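Local coordinates for protein exported gluconolactonase (Xanthomonas campestris pv. campestris, PDB 3DR2) that probably hydrolyses gluconolactone to gluconate, using a six-bladed beta-propeller of the SMP-30 family that carries a calcium ion on its central axis, at residues L99-H104 and T110-D115; P133-V138 and A279-F284. One frame throughout, in Å; residues are numbered along the deposited sequence.

Contact 1: residues L99-H104 and T110-D115; sequences LVHCEH and TRSDAD
His101 lies against Thr110 and Ser112, and its imidazole runs alongside the neighbouring strand from the first of these hydroxyls to the second. CB starts 3.6 Å and CG 3.9 Å from Thr110 OG1, which sits at the ring edge, near the ring plane. With CG swung anti to the carbonyl carbon (chi1 -40°), the ring is carried along toward Ser112, and CD2 and CE1 come 3.3 and 3.6 Å from Ser112 OG. At the tip NE2 and Ser112 OG share a short hydrogen bond of 2.5 Å. ND1 is bonded to Asn91 of the preceding strand, so both ring nitrogens are held and the rotation of the imidazole is fixed. Thr110 OG1 itself donates to Glu103 OE2 at 2.6 Å, meeting this oxygen from above the carboxylate plane, 41° out of it, while the other carboxylate oxygen forms a salt bridge with Arg106. Glu103 and Thr110 run roughly perpendicular to each other, and Thr110 CG2 packs on the same carboxylate. On the other side of the sheet Val100 CG1 touches Arg111 CG at 3.9 Å. Beneath the side chains, His101 and Thr110 are a hydrogen-bonded pair, Thr110 O accepting from His101 N at 2.7 Å, and Val100 and Arg111 are a non-hydrogen-bonded one. Ser112 N reaches Leu99 O, and beyond it a water joins Leu99 N to Ser112 O. This is the antiparallel beta hairpin formed by the two middle strands of a four-stranded propeller blade.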
ATOM      1  N   LEU A  99       5.898  21.614  -7.595  1.00 15.17           N
ATOM      2  CA  LEU A  99       5.112  20.833  -6.652  1.00 16.93           C
ATOM      3  C   LEU A  99       5.784  20.831  -5.289  1.00 17.49           C
ATOM      4  O   LEU A  99       6.996  20.646  -5.194  1.00 17.37           O
ATOM      5  CB  LEU A  99       4.978  19.381  -7.124  1.00 16.45           C
ATOM      6  CG  LEU A  99       4.341  19.102  -8.483  1.00 16.56           C
ATOM      7  CD1 LEU A  99       4.201  17.599  -8.664  1.00 17.33           C
ATOM      8  CD2 LEU A  99       2.979  19.784  -8.568  1.00 17.73           C
ATOM      9  N   VAL A 100       4.997  21.056  -4.240  1.00 15.05           N
ATOM     10  CA  VAL A 100       5.504  21.013  -2.873  1.00 16.00           C
ATOM     11  C   VAL A 100       4.759  19.857  -2.215  1.00 15.53           C
ATOM     12  O   VAL A 100       3.600  19.597  -2.549  1.00 13.60           O
ATOM     13  CB  VAL A 100       5.258  22.337  -2.117  1.00 18.59           C
ATOM     14  CG1 VAL A 100       6.164  23.430  -2.695  1.00 19.52           C
ATOM     15  CG2 VAL A 100       3.802  22.751  -2.231  1.00 19.90           C
ATOM     16  N   HIS A 101       5.420  19.170  -1.285  1.00 14.83           N
ATOM     17  CA  HIS A 101       4.839  17.987  -0.652  1.00 13.58           C
ATOM     18  C   HIS A 101       4.995  17.869   0.857  1.00 14.86           C
ATOM     19  O   HIS A 101       5.939  18.399   1.440  1.00 15.58           O
ATOM     20  CB  HIS A 101       5.482  16.724  -1.238  1.00 15.60           C
ATOM     21  CG  HIS A 101       5.716  16.779  -2.714  1.00 14.68           C
ATOM     22  ND1 HIS A 101       4.730  16.496  -3.637  1.00 12.75           N
ATOM     23  CD2 HIS A 101       6.826  17.082  -3.430  1.00 15.21           C
ATOM     24  CE1 HIS A 101       5.224  16.621  -4.856  1.00 14.08           C
ATOM     25  NE2 HIS A 101       6.494  16.975  -4.759  1.00 14.59           N
ATOM     26  N   CYS A 102       4.063  17.131   1.460  1.00 13.26           N
ATOM     27  CA  CYS A 102       4.092  16.806   2.882  1.00 13.77           C
ATOM     28  C   CYS A 102       4.507  15.344   2.876  1.00 13.50           C
ATOM     29  O   CYS A 102       3.849  14.522   2.233  1.00 11.79           O
ATOM     30  CB  CYS A 102       2.704  16.900   3.507  1.00 13.65           C
ATOM     31  SG  CYS A 102       2.173  18.562   3.887  1.00 27.83           S
ATOM     32  N   GLU A 103       5.588  15.010   3.573  1.00 12.29           N
ATOM     33  CA  GLU A 103       6.047  13.627   3.603  1.00 14.25           C
ATOM     34  C   GLU A 103       6.058  13.051   5.015  1.00 16.17           C
ATOM     35  O   GLU A 103       6.783  13.535   5.888  1.00 14.69           O
ATOM     36  CB  GLU A 103       7.445  13.518   2.983  1.00 15.17           C
ATOM     37  CG  GLU A 103       7.458  13.822   1.487  1.00 17.48           C
ATOM     38  CD  GLU A 103       8.813  13.588   0.840  1.00 16.18           C
ATOM     39  OE1 GLU A 103       9.598  12.790   1.385  1.00 17.95           O
ATOM     40  OE2 GLU A 103       9.084  14.186  -0.225  1.00 18.02           O
ATOM     41  N   HIS A 104       5.240  12.022   5.232  1.00 13.28           N
ATOM     42  CA  HIS A 104       5.159  11.377   6.544  1.00 14.42           C
ATOM     43  C   HIS A 104       6.483  10.716   6.895  1.00 16.10           C
ATOM     44  O   HIS A 104       6.932  10.776   8.038  1.00 16.28           O
ATOM     45  CB  HIS A 104       4.086  10.281   6.564  1.00 15.41           C
ATOM     46  CG  HIS A 104       2.678  10.775   6.700  1.00 15.02           C
ATOM     47  ND1 HIS A 104       1.622   9.918   6.926  1.00 13.77           N
ATOM     48  CD2 HIS A 104       2.146  12.019   6.631  1.00 14.75           C
ATOM     49  CE1 HIS A 104       0.500  10.611   6.991  1.00 14.02           C
ATOM     50  NE2 HIS A 104       0.789  11.888   6.814  1.00 14.07           N
ATOM     51  N   THR A 110       8.791  19.011   1.332  1.00 14.72           N
ATOM     52  CA  THR A 110       9.766  18.916   0.247  1.00 13.68           C
ATOM     53  C   THR A 110       9.206  19.573  -1.016  1.00 16.56           C
ATOM     54  O   THR A 110       8.019  19.894  -1.080  1.00 15.31           O
ATOM     55  CB  THR A 110      10.123  17.440  -0.050  1.00 14.54           C
ATOM     56  OG1 THR A 110       8.968  16.754  -0.556  1.00 17.02           O
ATOM     57  CG2 THR A 110      10.597  16.745   1.225  1.00 16.81           C
ATOM     58  N   ARG A 111      10.065  19.785  -2.013  1.00 15.79           N
ATOM     59  CA  ARG A 111       9.647  20.413  -3.264  1.00 16.77           C
ATOM     60  C   ARG A 111      10.305  19.696  -4.441  1.00 14.94           C
ATOM     61  O   ARG A 111      11.519  19.497  -4.453  1.00 17.20           O
ATOM     62  CB  ARG A 111      10.042  21.897  -3.254  1.00 17.78           C
ATOM     63  CG  ARG A 111       9.567  22.706  -4.456  1.00 19.21           C
ATOM     64  CD  ARG A 111       9.838  24.191  -4.237  1.00 22.97           C
ATOM     65  NE  ARG A 111      11.267  24.449  -4.088  1.00 24.54           N
ATOM     66  CZ  ARG A 111      11.782  25.494  -3.450  1.00 25.84           C
ATOM     67  NH1 ARG A 111      10.984  26.393  -2.889  1.00 24.85           N
ATOM     68  NH2 ARG A 111      13.097  25.639  -3.373  1.00 26.33           N
ATOM     69  N   SER A 112       9.504  19.315  -5.431  1.00 15.07           N
ATOM     70  CA  SER A 112      10.022  18.604  -6.600  1.00 18.04           C
ATOM     71  C   SER A 112      10.506  19.523  -7.714  1.00 17.50           C
ATOM     72  O   SER A 112       9.967  20.612  -7.920  1.00 15.96           O
ATOM     73  CB  SER A 112       8.947  17.684  -7.184  1.00 19.29           C
ATOM     74  OG  SER A 112       8.496  16.743  -6.240  1.00 27.06           O
ATOM     75  N   ASP A 113      11.523  19.061  -8.440  1.00 19.60           N
ATOM     76  CA  ASP A 113      12.077  19.806  -9.567  1.00 19.74           C
ATOM     77  C   ASP A 113      11.565  19.147 -10.848  1.00 20.46           C
ATOM     78  O   ASP A 113      10.767  18.216 -10.793  1.00 20.67           O
ATOM     79  CB  ASP A 113      13.609  19.756  -9.546  1.00 23.13           C
ATOM     80  CG  ASP A 113      14.209  20.560  -8.410  1.00 29.11           C
ATOM     81  OD1 ASP A 113      13.718  20.435  -7.268  1.00 35.49           O
ATOM     82  OD2 ASP A 113      15.184  21.311  -8.654  1.00 32.31           O
ATOM     83  N   ALA A 114      12.029  19.625 -11.998  1.00 22.27           N
ATOM     84  CA  ALA A 114      11.610  19.066 -13.279  1.00 21.99           C
ATOM     85  C   ALA A 114      12.229  17.683 -13.416  1.00 25.54           C
ATOM     86  O   ALA A 114      11.829  16.888 -14.267  1.00 25.70           O
ATOM     87  CB  ALA A 114      12.070  19.965 -14.422  1.00 24.66           C
ATOM     88  N   ASP A 115      13.207  17.413 -12.556  1.00 27.31           N
ATOM     89  CA  ASP A 115      13.912  16.139 -12.533  1.00 28.69           C
ATOM     90  C   ASP A 115      13.076  15.035 -11.891  1.00 27.92           C
ATOM     91  O   ASP A 115      13.455  13.864 -11.924  1.00 30.85           O
ATOM     92  CB  ASP A 115      15.234  16.289 -11.774  1.00 27.05           C
ATOM     93  CG  ASP A 115      15.054  16.868 -10.371  1.00 30.50           C
ATOM     94  OD1 ASP A 115      13.895  17.056  -9.931  1.00 30.18           O
ATOM     95  OD2 ASP A 115      16.081  17.134  -9.705  1.00 31.00           O
TER
HETATM   96  O   HOH W   1       7.821  20.496  -9.612  1.00 15.83           O

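Contact 2: residues P133-V138 and A279-F284; sequences PNDLIV and ASNCTF. With CA (calcium ion), chain D.
Asp135 OD1 is gripped by two groups: the side-chain amide of Asn281, whose ND2 donates to it at 3.1 Å, and a water that donates at 2.6 Å. Asp135 and Asn281 reach toward each other from facing segments, with carboxylate and amide planes 78° apart. ND2 comes to OD1 from above the carboxylate, 45° out of its plane, while OD1 lies close to the plane of the amide. Leu136 N bonds to Asp135 OD2, and Cys282 N to Asn281 OD1 on a lone pair, so each flat group is also held by the backbone N-H of the residue that follows it. The water on OD1 is a ligand of the calcium ion at 2.4 Å, which makes Asp135 a second-shell residue. In the first shell Asn134 OD1 binds the metal at 2.4 Å, joined by Glu48, Asn191, Asp242 and three further waters. Asn281 ND2 also bonds to Glu48, linking it to this shell. The bond spans the middle of the propeller: strand 136-138, paired with 144-147, sets Leu136 on Val100 and Cys102 of 99-103; strand 281-284, an outermost strand of another sheet, sets Asn281 and Thr283 on Pro50 of 47-53.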
ATOM      1  N   PRO A 133       4.122  16.029   8.622  1.00 13.53           N
ATOM      2  CA  PRO A 133       3.329  16.978   7.835  1.00 13.69           C
ATOM      3  C   PRO A 133       2.254  16.222   7.075  1.00 13.77           C
ATOM      4  O   PRO A 133       2.538  15.252   6.370  1.00 12.28           O
ATOM      5  CB  PRO A 133       4.367  17.610   6.924  1.00 14.72           C
ATOM      6  CG  PRO A 133       5.571  17.660   7.821  1.00 14.87           C
ATOM      7  CD  PRO A 133       5.563  16.292   8.456  1.00 14.18           C
ATOM      8  N   ASN A 134       1.022  16.691   7.223  1.00 13.10           N
ATOM      9  CA  ASN A 134      -0.134  16.039   6.631  1.00 13.60           C
ATOM     10  C   ASN A 134      -0.682  16.709   5.369  1.00 14.04           C
ATOM     11  O   ASN A 134      -0.790  16.071   4.319  1.00 13.07           O
ATOM     12  CB  ASN A 134      -1.219  15.942   7.709  1.00 13.99           C
ATOM     13  CG  ASN A 134      -2.356  15.029   7.316  1.00 14.98           C
ATOM     14  OD1 ASN A 134      -3.125  15.342   6.409  1.00 15.07           O
ATOM     15  ND2 ASN A 134      -2.471  13.893   7.999  1.00 15.07           N
ATOM     16  N   ASP A 135      -1.033  17.987   5.466  1.00 13.33           N
ATOM     17  CA  ASP A 135      -1.565  18.707   4.308  1.00 13.90           C
ATOM     18  C   ASP A 135      -0.920  20.093   4.254  1.00 15.28           C
ATOM     19  O   ASP A 135      -0.425  20.597   5.270  1.00 16.18           O
ATOM     20  CB  ASP A 135      -3.095  18.809   4.420  1.00 13.16           C
ATOM     21  CG  ASP A 135      -3.782  18.944   3.067  1.00 15.57           C
ATOM     22  OD1 ASP A 135      -5.024  18.774   3.012  1.00 14.63           O
ATOM     23  OD2 ASP A 135      -3.092  19.219   2.063  1.00 16.31           O
ATOM     24  N   LEU A 136      -0.908  20.703   3.071  1.00 13.12           N
ATOM     25  CA  LEU A 136      -0.296  22.023   2.926  1.00 14.14           C
ATOM     26  C   LEU A 136      -0.955  22.859   1.845  1.00 15.56           C
ATOM     27  O   LEU A 136      -1.670  22.338   0.986  1.00 13.47           O
ATOM     28  CB  LEU A 136       1.201  21.886   2.612  1.00 14.96           C
ATOM     29  CG  LEU A 136       1.638  21.537   1.181  1.00 15.87           C
ATOM     30  CD1 LEU A 136       3.155  21.410   1.146  1.00 15.57           C
ATOM     31  CD2 LEU A 136       0.983  20.236   0.717  1.00 16.38           C
ATOM     32  N   ILE A 137      -0.718  24.168   1.913  1.00 13.75           N
ATOM     33  CA  ILE A 137      -1.244  25.115   0.941  1.00 15.71           C
ATOM     34  C   ILE A 137      -0.188  26.190   0.750  1.00 15.22           C
ATOM     35  O   ILE A 137       0.738  26.315   1.554  1.00 18.16           O
ATOM     36  CB  ILE A 137      -2.560  25.786   1.421  1.00 15.74           C
ATOM     37  CG1 ILE A 137      -2.314  26.569   2.717  1.00 17.33           C
ATOM     38  CG2 ILE A 137      -3.636  24.729   1.609  1.00 18.54           C
ATOM     39  CD1 ILE A 137      -3.536  27.328   3.234  1.00 17.31           C
ATOM     40  N   VAL A 138      -0.313  26.952  -0.326  1.00 17.77           N
ATOM     41  CA  VAL A 138       0.626  28.028  -0.606  1.00 17.57           C
ATOM     42  C   VAL A 138      -0.159  29.334  -0.647  1.00 19.66           C
ATOM     43  O   VAL A 138      -1.112  29.462  -1.415  1.00 19.24           O
ATOM     44  CB  VAL A 138       1.323  27.820  -1.960  1.00 18.42           C
ATOM     45  CG1 VAL A 138       2.344  28.923  -2.186  1.00 20.91           C
ATOM     46  CG2 VAL A 138       1.991  26.454  -1.993  1.00 18.95           C
ATOM     47  N   ALA A 279     -14.317   9.901   1.691  1.00 14.94           N
ATOM     48  CA  ALA A 279     -13.541  10.862   0.919  1.00 15.72           C
ATOM     49  C   ALA A 279     -12.476  11.448   1.839  1.00 15.17           C
ATOM     50  O   ALA A 279     -12.766  11.813   2.976  1.00 15.28           O
ATOM     51  CB  ALA A 279     -14.437  11.969   0.379  1.00 14.17           C
ATOM     52  N   SER A 280     -11.251  11.552   1.339  1.00 14.09           N
ATOM     53  CA  SER A 280     -10.141  12.070   2.138  1.00 12.12           C
ATOM     54  C   SER A 280      -9.752  13.517   1.860  1.00 12.66           C
ATOM     55  O   SER A 280      -9.186  14.185   2.724  1.00 11.52           O
ATOM     56  CB  SER A 280      -8.902  11.199   1.925  1.00 12.62           C
ATOM     57  OG  SER A 280      -8.419  11.345   0.590  1.00 12.90           O
ATOM     58  N   ASN A 281     -10.048  14.009   0.662  1.00 10.74           N
ATOM     59  CA  ASN A 281      -9.649  15.367   0.315  1.00 10.66           C
ATOM     60  C   ASN A 281     -10.325  15.774  -0.992  1.00 12.57           C
ATOM     61  O   ASN A 281     -10.966  14.956  -1.652  1.00 13.15           O
ATOM     62  CB  ASN A 281      -8.124  15.404   0.128  1.00 12.26           C
ATOM     63  CG  ASN A 281      -7.504  16.721   0.549  1.00 11.34           C
ATOM     64  OD1 ASN A 281      -8.015  17.787   0.233  1.00 13.64           O
ATOM     65  ND2 ASN A 281      -6.378  16.647   1.260  1.00 14.10           N
ATOM     66  N   CYS A 282     -10.197  17.043  -1.352  1.00 12.31           N
ATOM     67  CA  CYS A 282     -10.763  17.523  -2.605  1.00 15.07           C
ATOM     68  C   CYS A 282     -10.134  18.845  -2.997  1.00 15.66           C
ATOM     69  O   CYS A 282      -9.536  19.533  -2.164  1.00 14.64           O
ATOM     70  CB  CYS A 282     -12.293  17.654  -2.519  1.00 16.80           C
ATOM     71  SG  CYS A 282     -12.949  18.832  -1.294  1.00 16.60           S
ATOM     72  N   THR A 283     -10.250  19.190  -4.275  1.00 12.33           N
ATOM     73  CA  THR A 283      -9.685  20.433  -4.782  1.00 13.49           C
ATOM     74  C   THR A 283     -10.324  20.717  -6.139  1.00 15.12           C
ATOM     75  O   THR A 283     -10.939  19.834  -6.738  1.00 15.83           O
ATOM     76  CB  THR A 283      -8.138  20.315  -4.945  1.00 13.28           C
ATOM     77  OG1 THR A 283      -7.552  21.623  -5.004  1.00 14.37           O
ATOM     78  CG2 THR A 283      -7.783  19.552  -6.225  1.00 16.18           C
ATOM     79  N   PHE A 284     -10.198  21.952  -6.606  1.00 15.08           N
ATOM     80  CA  PHE A 284     -10.746  22.328  -7.905  1.00 17.62           C
ATOM     81  C   PHE A 284      -9.613  22.522  -8.886  1.00 17.67           C
ATOM     82  O   PHE A 284      -8.447  22.640  -8.494  1.00 16.52           O
ATOM     83  CB  PHE A 284     -11.500  23.655  -7.830  1.00 17.41           C
ATOM     84  CG  PHE A 284     -12.896  23.537  -7.315  1.00 21.52           C
ATOM     85  CD1 PHE A 284     -13.175  23.741  -5.973  1.00 23.29           C
ATOM     86  CD2 PHE A 284     -13.938  23.228  -8.180  1.00 21.91           C
ATOM     87  CE1 PHE A 284     -14.482  23.642  -5.497  1.00 24.83           C
ATOM     88  CE2 PHE A 284     -15.246  23.126  -7.716  1.00 23.85           C
ATOM     89  CZ  PHE A 284     -15.516  23.335  -6.371  1.00 23.89           C
TER
HETATM   90 CA    CA D 707      -5.249  14.902   5.384  1.00  1.00          CA
HETATM   91  O   HOH W   2      -4.526  12.562   6.068  1.00 16.93           O
HETATM   92  O   HOH W   3      -3.602  15.367   3.690  1.00 13.53           O
HETATM   93  O   HOH W   4      -6.014  17.098   4.808  1.00 14.52           O
HETATM   94  O   HOH W   5      -6.650  14.840   3.375  1.00 24.65           O

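Overall arrangement
Both segments of contact 1 precede those of contact 2 along the chain; their centres lie 14 Å apart. Contact 1 is local, inside the sheet of strands 88-93, 99-103, 108-112 and 118-120, about 14 Å from the centre of the chain. Contact 2 joins two other sheets across 140 intervening residues and lies within about 1 Å of that centre, at the calcium site. They touch where strand 99-103 ends: Cys102 and His104 pack on Pro133, with His104 CD2 3.3 Å from Pro133 O. One blade of the propeller is thus laid directly against the metal-binding loop that leads into the next.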